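Local coordinates for protein probable 2-oxoacid ferredoxin oxidoreductase, alpha chain (PDB 3JU3) that probably belongs, as the core domain II part of the alpha chain, to an enzyme that oxidises 2-oxoacids with coenzyme A to acyl-CoA and CO2 while reducing ferredoxin, at residues Phe18-Ser23 and Leu44-Met49. Sequence-based numbering, arbitrary orientation.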
ATOM      1  N   PHE A  18      12.603  13.826  13.645  1.00 17.03           N
ATOM      2  CA  PHE A  18      11.860  13.030  12.671  1.00 16.75           C
ATOM      3  C   PHE A  18      10.434  13.577  12.587  1.00 17.62           C
ATOM      4  O   PHE A  18       9.911  14.094  13.571  1.00 17.77           O
ATOM      5  CB  PHE A  18      11.807  11.561  13.101  1.00 15.21           C
ATOM      6  CG  PHE A  18      13.133  10.841  13.008  1.00 16.79           C
ATOM      7  CD1 PHE A  18      13.649  10.496  11.770  1.00 15.13           C
ATOM      8  CD2 PHE A  18      13.855  10.496  14.163  1.00 17.11           C
ATOM      9  CE1 PHE A  18      14.875   9.804  11.665  1.00 18.92           C
ATOM     10  CE2 PHE A  18      15.104   9.814  14.062  1.00 14.53           C
ATOM     11  CZ  PHE A  18      15.587   9.470  12.837  1.00 18.33           C
ATOM     12  N   VAL A  19       9.819  13.487  11.398  1.00 17.92           N
ATOM     13  CA  VAL A  19       8.394  13.805  11.224  1.00 17.78           C
ATOM     14  C   VAL A  19       7.779  12.615  10.515  1.00 18.56           C
ATOM     15  O   VAL A  19       8.320  12.154   9.493  1.00 18.70           O
ATOM     16  CB  VAL A  19       8.179  15.038  10.357  1.00 18.61           C
ATOM     17  CG1 VAL A  19       6.658  15.414  10.305  1.00 16.40           C
ATOM     18  CG2 VAL A  19       8.968  16.200  10.874  1.00 17.00           C
ATOM     19  N   THR A  20       6.666  12.106  11.044  1.00 18.14           N
ATOM     20  CA  THR A  20       5.917  11.109  10.336  1.00 18.39           C
ATOM     21  C   THR A  20       4.454  11.098  10.798  1.00 18.87           C
ATOM     22  O   THR A  20       4.043  11.923  11.638  1.00 18.26           O
ATOM     23  CB  THR A  20       6.588   9.695  10.423  1.00 19.15           C
ATOM     24  OG1 THR A  20       6.213   8.909   9.265  1.00 20.39           O
ATOM     25  CG2 THR A  20       6.164   8.954  11.709  1.00 18.95           C
ATOM     26  N   TRP A  21       3.692  10.181  10.225  1.00 17.58           N
ATOM     27  CA  TRP A  21       2.285  10.006  10.513  1.00 18.28           C
ATOM     28  C   TRP A  21       2.066   8.520  10.231  1.00 18.73           C
ATOM     29  O   TRP A  21       2.893   7.856   9.609  1.00 18.59           O
ATOM     30  CB  TRP A  21       1.417  10.881   9.583  1.00 17.53           C
ATOM     31  CG  TRP A  21       1.574  10.497   8.120  1.00 19.06           C
ATOM     32  CD1 TRP A  21       2.616  10.821   7.279  1.00 20.30           C
ATOM     33  CD2 TRP A  21       0.718   9.641   7.373  1.00 15.86           C
ATOM     34  NE1 TRP A  21       2.422  10.245   6.048  1.00 17.87           N
ATOM     35  CE2 TRP A  21       1.261   9.521   6.084  1.00 17.25           C
ATOM     36  CE3 TRP A  21      -0.488   8.986   7.664  1.00 18.91           C
ATOM     37  CZ2 TRP A  21       0.645   8.777   5.079  1.00 15.10           C
ATOM     38  CZ3 TRP A  21      -1.097   8.246   6.668  1.00 18.81           C
ATOM     39  CH2 TRP A  21      -0.512   8.127   5.393  1.00 15.78           C
ATOM     40  N   GLY A  22       0.938   8.002  10.663  1.00 19.22           N
ATOM     41  CA  GLY A  22       0.564   6.655  10.262  1.00 19.70           C
ATOM     42  C   GLY A  22       1.512   5.582  10.718  1.00 20.41           C
ATOM     43  O   GLY A  22       1.977   5.596  11.851  1.00 20.52           O
ATOM     44  N   SER A  23       1.822   4.654   9.805  1.00 21.22           N
ATOM     45  CA  SER A  23       2.375   3.373  10.212  1.00 21.59           C
ATOM     46  C   SER A  23       3.868   3.394  10.631  1.00 21.79           C
ATOM     47  O   SER A  23       4.317   2.480  11.331  1.00 20.76           O
ATOM     48  CB  SER A  23       2.147   2.341   9.102  1.00 22.17           C
ATOM     49  OG  SER A  23       3.039   2.626   8.026  1.00 23.47           O
ATOM     50  N   LEU A  44      10.407  13.152  17.796  1.00 12.97           N
ATOM     51  CA  LEU A  44       9.500  12.778  16.700  1.00 12.65           C
ATOM     52  C   LEU A  44       8.290  13.691  16.738  1.00 13.06           C
ATOM     53  O   LEU A  44       7.564  13.725  17.745  1.00 11.92           O
ATOM     54  CB  LEU A  44       9.067  11.290  16.783  1.00 13.10           C
ATOM     55  CG  LEU A  44       7.874  10.908  15.867  1.00 10.36           C
ATOM     56  CD1 LEU A  44       8.182  11.104  14.382  1.00 10.81           C
ATOM     57  CD2 LEU A  44       7.387   9.491  16.093  1.00 14.61           C
ATOM     58  N   LEU A  45       8.085  14.451  15.658  1.00 12.03           N
ATOM     59  CA  LEU A  45       6.852  15.216  15.518  1.00 12.34           C
ATOM     60  C   LEU A  45       5.915  14.264  14.791  1.00 12.06           C
ATOM     61  O   LEU A  45       6.160  13.898  13.662  1.00 12.01           O
ATOM     62  CB  LEU A  45       7.074  16.500  14.727  1.00 11.43           C
ATOM     63  CG  LEU A  45       5.860  17.277  14.211  1.00 12.40           C
ATOM     64  CD1 LEU A  45       5.119  17.773  15.394  1.00 13.62           C
ATOM     65  CD2 LEU A  45       6.317  18.490  13.347  1.00 14.93           C
ATOM     66  N   TYR A  46       4.859  13.859  15.474  1.00 12.38           N
ATOM     67  CA  TYR A  46       3.932  12.870  14.955  1.00 12.66           C
ATOM     68  C   TYR A  46       2.621  13.577  14.636  1.00 12.56           C
ATOM     69  O   TYR A  46       1.994  14.162  15.519  1.00 11.11           O
ATOM     70  CB  TYR A  46       3.712  11.802  16.021  1.00 12.01           C
ATOM     71  CG  TYR A  46       2.756  10.730  15.637  1.00 16.18           C
ATOM     72  CD1 TYR A  46       3.016   9.869  14.583  1.00 16.40           C
ATOM     73  CD2 TYR A  46       1.582  10.569  16.342  1.00 18.02           C
ATOM     74  CE1 TYR A  46       2.115   8.894  14.253  1.00 18.61           C
ATOM     75  CE2 TYR A  46       0.696   9.639  16.016  1.00 18.27           C
ATOM     76  CZ  TYR A  46       0.956   8.799  14.986  1.00 20.22           C
ATOM     77  OH  TYR A  46       0.020   7.841  14.742  1.00 23.58           O
ATOM     78  N   LEU A  47       2.220  13.509  13.368  1.00 13.67           N
ATOM     79  CA  LEU A  47       0.953  14.090  12.944  1.00 13.94           C
ATOM     80  C   LEU A  47      -0.137  13.027  13.054  1.00 14.27           C
ATOM     81  O   LEU A  47      -0.020  11.933  12.489  1.00 11.63           O
ATOM     82  CB  LEU A  47       1.059  14.620  11.520  1.00 14.23           C
ATOM     83  CG  LEU A  47       2.270  15.559  11.341  1.00 16.57           C
ATOM     84  CD1 LEU A  47       2.453  16.052   9.892  1.00 17.94           C
ATOM     85  CD2 LEU A  47       2.251  16.757  12.343  1.00 13.93           C
ATOM     86  N   LYS A  48      -1.168  13.350  13.811  1.00 14.62           N
ATOM     87  CA  LYS A  48      -2.274  12.437  14.025  1.00 18.20           C
ATOM     88  C   LYS A  48      -3.311  12.584  12.890  1.00 19.32           C
ATOM     89  O   LYS A  48      -3.664  13.689  12.480  1.00 20.62           O
ATOM     90  CB  LYS A  48      -2.935  12.776  15.363  1.00 17.67           C
ATOM     91  CG  LYS A  48      -1.993  12.610  16.513  1.00 19.33           C
ATOM     92  CD  LYS A  48      -2.762  12.800  17.786  1.00 21.35           C
ATOM     93  CE  LYS A  48      -1.897  12.628  18.967  1.00 18.67           C
ATOM     94  NZ  LYS A  48      -2.739  13.017  20.115  1.00 21.41           N
HETATM   95  N   MSE A  49      -3.819  11.464  12.422  1.00 21.35           N
HETATM   96  CA  MSE A  49      -4.740  11.458  11.288  1.00 23.09           C
HETATM   97  C   MSE A  49      -6.153  11.925  11.647  1.00 25.14           C
HETATM   98  O   MSE A  49      -6.632  12.917  11.105  1.00 26.60           O
HETATM   99  CB  MSE A  49      -4.792  10.078  10.654  1.00 23.19           C
HETATM  100  CG  MSE A  49      -3.614   9.804   9.735  1.00 22.84           C
HETATM  101 SE   MSE A  49      -3.648   7.917   9.280  0.75 29.50          SE
HETATM  102  CE  MSE A  49      -4.164   7.351  11.118  1.00 26.15           C
TER
HETATM  103  O   HOH W   1      -0.944   9.602  12.215  1.00 16.84           O
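The selenium of Met49, a selenomethionine, meets the six-membered ring of Trp21 at its CE3-CZ3 edge and in its plane, a Met-aromatic contact with Met49 SE 3.7 Å from Trp21 CZ3. Trp21 reaches this position because chi1 of 63° sets CG between the backbone N and the carbonyl carbon. Phe50 of the second subunit packs edge-to-face with the same indole, whose NE1 is hydrogen-bonded to Ala77 O. The Tyr46 ring, its CG anti to the backbone N, lies obliquely against Thr20 O, Trp21 CA and Gly22 N, with Tyr46 CE1 3.9 Å from Gly22 N, and Lys25 makes a cation-pi contact with it.

Behind these groups run two parallel strands in register. Leu45 N donates to Phe18 O at 2.8 Å, Thr20 N to Leu45 O at 3.2 Å, and Leu47 N to Thr20 O at 3.0 Å, the last nearly straight at 169°. Val19, Trp21, Leu45 and Leu47 line one face, where helix 79-87 packs on Val19, Trp21 and Leu47. On the other, Leu44 CD1 lies 3.9 Å from Phe18 CB and 4.0 Å from Thr20 CG2, beneath helix 25-37. This is the classic beta-alpha-beta unit: strand 16-21, helix 25-37 and strand 42-47, the second strand lying between the first and strand 6-9.

Past the ladder, where Gly22 N and Leu47 O stand 4.4 Å apart, a water lies between them, accepting from Gly22 N and, at a rather short distance, apparently donating to Leu47 O. The ladder thus satisfies buried N-H and C=O groups of its own, while Trp21 and Thr20 are also held by the second subunit, Thr20 OG1 being hydrogen-bonded to Val71 O there.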